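Local structure of VAL-1 (Chlorella virus, 3GNE) at residues Gly180-Asp185 and Arg201-Arg206; Asn69-Thr74 and Thr172-Phe177. The protein degrades alginate as a polysaccharide lyase of family 14, cutting the polymer presumably by beta-elimination, with modes of action that depend on pH. All blocks are in the same frame, centred on the assembly; numbering follows the deposited sequence.

In the fold
Both contacts sit at one end of the lyase domain, their centres about 11 Å apart, and both reach the same antiparallel sheet. Interaction 2 joins strands 72-80 and 166-173 where one begins and the other ends. The chain then runs through 174-176 into the small hairpin of strands 177-178 and 181-182, and interaction 1 packs the exit of that hairpin against the end of strand 195-202. Strand 186-192 lies between strands 166-173 and 195-202 in the shared sheet. The contacts also touch directly: Asp185 OD2 probably bonds Thr176 OG1, and Asn175 OD1 probably takes the backbone N of Trp204, joining the loops that extend this end of the sheet.

Interaction 1. Residues Gly180-Asp185 and Arg201-Arg206; sequences GIPQLD and RINWSR
Leu184 and Pro182 enclose the amide of Asn203 in the tightly packed half of this contact. The side chains of Leu184 and Asn203 slant across one another, with Leu184 CD2 3.3 Å from Asn203 CG. Pro182 closes in through its ring carbon CB, 3.5 Å from the same Asn203 CG. Leu184 sits at left-handed backbone angles; its chi1 of -69° sets CG beside the backbone N and chi2 (165°) then turns CD2 to the amide, although the side chain starts out alongside the other segment. The Pro182 ring also reaches further along, its CG 3.7 Å from Ser205 O, a buried carbonyl oxygen with no polar partner in the model. After Asp185 the chain enters strand 186-192, which forms a hairpin with strand 195-202 in the larger sheet of a concanavalin-type beta fold. The end of that hairpin carries a G1 beta bulge, in which Arg201 and Ile202 both face Gly186. The left-handed backbone of Arg201 goes with this bulge, and its CA donates a CH to Leu184 O at 3.1 Å; Lys138 NZ hydrogen-bonds the same oxygen. Ile202 turns away from Leu184 and lays CG2 over the centre of the Trp204 ring, 3.6 Å above its plane, while Trp204 NE1 bonds Glu187 O. Towards Gly180 the packing gives way to water. There the carbonyls of Gly180 and Arg206 do not meet directly; a water donates to Arg206 O at 3.1 Å and lies only 2.4 Å from Gly180 O, a spacing too short to be trusted in detail. At the opposite end, the exposed Arg201 side chain rests CB and CG near Leu184 O, each at 3.7 Å, before bending off into a poorly ordered guanidinium.

Interaction 2. Residues Asn69-Thr74 and Thr172-Phe177; sequences NKNAIT and TKMNTF
A chi1 of 176° swings Lys173 CG to the far side from its own N and brings it to 4.0 Å from Ala72 CB on one face of the sheet, before the rest of the chain leads away. Asn71 and Met174 both turn CG beside their own backbone N (chi1 -71° in Asn71), and in the Met174 conformer described their side chains cross at about a right angle; Met174 CB lies 3.5 Å from Asn71 O. That oxygen accepts the hydrogen bond from Met174 N, 2.8 Å long and fairly straight at 161°. Ala72 and Lys173 form a non-hydrogen-bonded antiparallel pair, followed by the hydrogen-bonded pair Ile73 and Thr172, whose backbones exchange two N-H...O bonds. This is where strand 72-80 joins strand 166-173 in the larger sheet of the lyase's concanavalin-type fold. A type I turn with an Asx turn leads into it: Asn69 OD1 takes Asn71 N at 2.9 Å in its carbonyl plane and Ala72 N at 3.2 Å from above that plane, holding the turn just ahead of the first paired residue. On the other face, Ile73 and Thr172 pack against Ile212 of strand 212-221. A water donates to Ile73 O and accepts from Thr172 OG1, 2.8 Å from each, and OG1 is also bonded to Asn115 ND2.

Interaction 1. Residues Gly180-Asp185 and Arg201-Arg206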
loop_
_atom_site.group_PDB
_atom_site.type_symbol
_atom_site.label_atom_id
_atom_site.label_comp_id
_atom_site.label_asym_id
_atom_site.label_seq_id
_atom_site.Cartn_x
_atom_site.Cartn_y
_atom_site.Cartn_z
ATOM N N GLY A 180 11.467 6.829 -25.903
ATOM C CA GLY A 180 10.009 6.737 -25.688
ATOM C C GLY A 180 9.376 5.387 -25.469
ATOM O O GLY A 180 8.187 5.241 -25.122
ATOM N N ILE A 181 10.112 4.287 -25.639
ATOM C CA ILE A 181 9.577 2.953 -25.414
ATOM C C ILE A 181 9.817 2.543 -23.983
ATOM O O ILE A 181 10.967 2.607 -23.529
ATOM C CB ILE A 181 10.289 1.937 -26.329
ATOM C CG1 ILE A 181 10.568 2.444 -27.748
ATOM C CG2 ILE A 181 9.478 0.658 -26.323
ATOM C CD1 ILE A 181 9.608 1.875 -28.776
ATOM N N PRO A 182 8.836 2.099 -23.239
ATOM C CA PRO A 182 9.108 1.626 -21.877
ATOM C C PRO A 182 10.031 0.406 -21.892
ATOM O O PRO A 182 9.853 -0.484 -22.714
ATOM C CB PRO A 182 7.737 1.208 -21.350
ATOM C CG PRO A 182 6.741 1.780 -22.271
ATOM C CD PRO A 182 7.420 1.989 -23.596
ATOM N N GLN A 183 10.988 0.372 -20.976
ATOM C CA GLN A 183 12.106 -0.568 -21.078
ATOM C C GLN A 183 11.968 -1.800 -20.189
ATOM O O GLN A 183 12.973 -2.555 -20.012
ATOM C CB GLN A 183 13.425 0.180 -20.792
ATOM C CG GLN A 183 13.803 1.203 -21.823
ATOM C CD GLN A 183 14.000 0.601 -23.212
ATOM O OE1 GLN A 183 13.200 0.770 -24.150
ATOM N NE2 GLN A 183 15.095 -0.116 -23.337
ATOM N N LEU A 184 10.816 -2.101 -19.588
ATOM C CA LEU A 184 10.628 -3.358 -18.818
ATOM C C LEU A 184 11.717 -3.588 -17.771
ATOM O O LEU A 184 12.243 -4.685 -17.578
ATOM C CB LEU A 184 10.474 -4.534 -19.811
ATOM C CG LEU A 184 9.167 -4.527 -20.614
ATOM C CD1 LEU A 184 9.239 -5.467 -21.815
ATOM C CD2 LEU A 184 7.947 -4.886 -19.740
ATOM N N ASP A 185 12.054 -2.489 -17.091
ATOM C CA ASP A 185 13.135 -2.503 -16.107
ATOM C C ASP A 185 12.668 -1.782 -14.836
ATOM O O ASP A 185 13.516 -1.418 -14.045
ATOM C CB ASP A 185 14.396 -1.850 -16.640
ATOM C CG ASP A 185 14.216 -0.426 -17.126
ATOM O OD1 ASP A 185 13.067 0.075 -17.202
ATOM O OD2 ASP A 185 15.259 0.184 -17.456
ATOM N N ARG A 201 11.672 -6.113 -13.783
ATOM C CA ARG A 201 11.164 -6.260 -15.159
ATOM C C ARG A 201 9.743 -5.778 -15.426
ATOM O O ARG A 201 9.013 -6.213 -16.317
ATOM C CB ARG A 201 11.475 -7.698 -15.594
ATOM C CG ARG A 201 12.993 -7.841 -15.831
ATOM C CD ARG A 201 13.671 -8.748 -14.800
ATOM N NE ARG A 201 14.755 -9.529 -15.394
ATOM C CZ ARG A 201 14.632 -10.697 -16.011
ATOM N NH1 ARG A 201 13.438 -11.272 -16.139
ATOM N NH2 ARG A 201 15.709 -11.298 -16.513
ATOM N N ILE A 202 9.350 -4.769 -14.633
ATOM C CA ILE A 202 7.982 -4.248 -14.695
ATOM C C ILE A 202 7.888 -3.035 -15.586
ATOM O O ILE A 202 8.775 -2.173 -15.552
ATOM C CB ILE A 202 7.567 -3.764 -13.284
ATOM C CG1 ILE A 202 7.665 -4.899 -12.248
ATOM C CG2 ILE A 202 6.180 -3.177 -13.341
ATOM C CD1 ILE A 202 7.516 -4.424 -10.831
ATOM N N ASN A 203 6.857 -2.941 -16.401
ATOM C CA ASN A 203 6.494 -1.652 -17.022
ATOM C C ASN A 203 5.477 -0.945 -16.115
ATOM O O ASN A 203 4.336 -1.392 -16.004
ATOM C CB ASN A 203 5.957 -1.814 -18.427
ATOM C CG ASN A 203 6.974 -1.729 -19.549
ATOM O OD1 ASN A 203 6.616 -2.110 -20.673
ATOM N ND2 ASN A 203 8.169 -1.259 -19.306
ATOM N N TRP A 204 5.891 0.152 -15.492
ATOM C CA TRP A 204 4.961 0.894 -14.630
ATOM C C TRP A 204 4.160 1.922 -15.375
ATOM O O TRP A 204 3.057 2.281 -14.910
ATOM C CB TRP A 204 5.752 1.558 -13.513
ATOM C CG TRP A 204 6.133 0.662 -12.383
ATOM C CD1 TRP A 204 7.372 0.314 -11.956
ATOM C CD2 TRP A 204 5.186 -0.030 -11.496
ATOM N NE1 TRP A 204 7.280 -0.526 -10.879
ATOM C CE2 TRP A 204 5.960 -0.756 -10.579
ATOM C CE3 TRP A 204 3.800 -0.071 -11.432
ATOM C CZ2 TRP A 204 5.410 -1.545 -9.572
ATOM C CZ3 TRP A 204 3.205 -0.844 -10.445
ATOM C CH2 TRP A 204 4.018 -1.556 -9.545
ATOM N N SER A 205 4.635 2.450 -16.523
ATOM C CA SER A 205 3.804 3.401 -17.249
ATOM C C SER A 205 4.269 3.388 -18.702
ATOM O O SER A 205 5.326 2.942 -19.048
ATOM C CB SER A 205 3.845 4.844 -16.693
ATOM O OG SER A 205 5.039 5.506 -17.148
ATOM N N ARG A 206 3.358 3.996 -19.500
ATOM C CA ARG A 206 3.608 4.004 -20.946
ATOM C C ARG A 206 4.379 5.207 -21.460
ATOM O O ARG A 206 4.736 5.214 -22.649
ATOM C CB ARG A 206 2.231 3.926 -21.630
ATOM C CG ARG A 206 1.510 5.273 -21.531
ATOM C CD ARG A 206 0.560 5.412 -22.698
ATOM N NE ARG A 206 -0.248 4.248 -22.959
ATOM C CZ ARG A 206 -0.435 3.550 -24.066
ATOM N NH1 ARG A 206 0.153 3.829 -25.232
ATOM N NH2 ARG A 206 -1.258 2.510 -24.008
HETATM O O HOH W 1 6.686 6.939 -24.238
#

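Interaction 2. Residues Asn69-Thr74 and Thr172-Phe177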
loop_
_atom_site.group_PDB
_atom_site.type_symbol
_atom_site.label_atom_id
_atom_site.label_comp_id
_atom_site.label_asym_id
_atom_site.label_seq_id
_atom_site.Cartn_x
_atom_site.Cartn_y
_atom_site.Cartn_z
ATOM N N ASN A 69 10.476 11.429 -4.812
ATOM C CA ASN A 69 11.230 11.168 -6.039
ATOM C C ASN A 69 10.270 10.452 -6.960
ATOM O O ASN A 69 9.891 9.311 -6.657
ATOM C CB ASN A 69 12.429 10.301 -5.679
ATOM C CG ASN A 69 13.298 10.002 -6.852
ATOM O OD1 ASN A 69 12.786 9.878 -7.959
ATOM N ND2 ASN A 69 14.596 9.882 -6.600
ATOM N N LYS A 70 9.869 11.065 -8.053
ATOM C CA LYS A 70 8.815 10.469 -8.899
ATOM C C LYS A 70 9.332 9.265 -9.648
ATOM O O LYS A 70 8.512 8.551 -10.195
ATOM C CB LYS A 70 8.293 11.522 -9.864
ATOM C CG LYS A 70 7.626 12.699 -9.074
ATOM C CD LYS A 70 7.302 13.784 -10.093
ATOM C CE LYS A 70 6.353 14.785 -9.524
ATOM N NZ LYS A 70 6.745 16.185 -9.638
ATOM N N ASN A 71 10.660 9.085 -9.699
ATOM C CA ASN A 71 11.164 7.907 -10.392
ATOM C C ASN A 71 11.404 6.711 -9.484
ATOM O O ASN A 71 11.464 5.583 -9.986
ATOM C CB ASN A 71 12.466 8.266 -11.128
ATOM C CG ASN A 71 12.079 9.176 -12.298
ATOM O OD1 ASN A 71 12.379 10.348 -12.391
ATOM N ND2 ASN A 71 11.293 8.619 -13.211
ATOM N N ALA A 72 11.552 6.904 -8.180
ATOM C CA ALA A 72 11.803 5.727 -7.307
ATOM C C ALA A 72 11.603 6.181 -5.892
ATOM O O ALA A 72 12.239 7.160 -5.471
ATOM C CB ALA A 72 13.231 5.211 -7.528
ATOM N N ILE A 73 10.740 5.484 -5.141
ATOM C CA ILE A 73 10.523 5.877 -3.770
ATOM C C ILE A 73 10.048 4.676 -2.966
ATOM O O ILE A 73 9.452 3.747 -3.557
ATOM C CB ILE A 73 9.465 7.012 -3.740
ATOM C CG1 ILE A 73 9.573 7.878 -2.488
ATOM C CG2 ILE A 73 8.044 6.477 -3.906
ATOM C CD1 ILE A 73 10.862 8.653 -2.386
ATOM N N THR A 74 10.259 4.749 -1.666
ATOM C CA THR A 74 9.770 3.716 -0.747
ATOM C C THR A 74 8.890 4.380 0.304
ATOM O O THR A 74 9.163 5.493 0.758
ATOM C CB THR A 74 10.989 3.016 -0.142
ATOM O OG1 THR A 74 11.587 2.297 -1.245
ATOM C CG2 THR A 74 10.576 2.047 0.956
ATOM N N THR A 172 9.028 1.263 -4.950
ATOM C CA THR A 172 8.550 1.331 -6.328
ATOM C C THR A 172 9.584 2.040 -7.171
ATOM O O THR A 172 9.957 3.155 -6.786
ATOM C CB THR A 172 7.219 2.119 -6.422
ATOM O OG1 THR A 172 6.276 1.552 -5.518
ATOM C CG2 THR A 172 6.634 1.951 -7.796
ATOM N N LYS A 173 10.045 1.457 -8.271
ATOM C CA LYS A 173 11.025 2.139 -9.124
ATOM C C LYS A 173 10.506 2.103 -10.555
ATOM O O LYS A 173 10.243 1.031 -11.115
ATOM C CB LYS A 173 12.382 1.417 -9.051
ATOM C CG LYS A 173 13.410 2.052 -10.009
ATOM C CD LYS A 173 14.775 1.398 -9.823
ATOM C CE LYS A 173 15.774 2.289 -10.578
ATOM N NZ LYS A 173 15.699 2.121 -12.045
ATOM N N MET A 174 10.329 3.299 -11.114
ATOM C CA MET A 174 9.812 3.370 -12.475
ATOM C C MET A 174 10.747 2.669 -13.464
ATOM O O MET A 174 11.956 2.668 -13.306
ATOM C CB MET A 174 9.631 4.834 -12.927
ATOM C CG MET A 174 8.458 5.541 -12.257
ATOM S SD MET A 174 6.840 4.919 -12.756
ATOM C CE MET A 174 7.059 4.673 -14.514
ATOM N N ASN A 175 10.079 2.117 -14.494
ATOM C CA ASN A 175 10.903 1.743 -15.642
ATOM C C ASN A 175 11.506 2.983 -16.288
ATOM O O ASN A 175 11.043 4.134 -16.085
ATOM C CB ASN A 175 10.034 1.067 -16.695
ATOM C CG ASN A 175 8.813 1.911 -17.084
ATOM O OD1 ASN A 175 7.811 1.949 -16.347
ATOM N ND2 ASN A 175 8.895 2.634 -18.230
ATOM N N THR A 176 12.530 2.739 -17.102
ATOM C CA THR A 176 13.109 3.818 -17.935
ATOM C C THR A 176 12.424 3.819 -19.291
ATOM O O THR A 176 11.626 2.930 -19.559
ATOM C CB THR A 176 14.604 3.705 -18.118
ATOM O OG1 THR A 176 14.889 2.458 -18.778
ATOM C CG2 THR A 176 15.297 3.628 -16.765
ATOM N N PHE A 177 12.724 4.799 -20.120
ATOM C CA PHE A 177 12.199 4.859 -21.458
ATOM C C PHE A 177 13.397 5.042 -22.381
ATOM O O PHE A 177 14.405 5.696 -22.083
ATOM C CB PHE A 177 11.236 6.034 -21.704
ATOM C CG PHE A 177 10.052 5.876 -20.745
ATOM C CD1 PHE A 177 8.873 5.320 -21.205
ATOM C CD2 PHE A 177 10.179 6.261 -19.425
ATOM C CE1 PHE A 177 7.807 5.155 -20.332
ATOM C CE2 PHE A 177 9.109 6.100 -18.534
ATOM C CZ PHE A 177 7.950 5.533 -19.015
HETATM O O HOH W 2 6.853 2.745 -3.064
#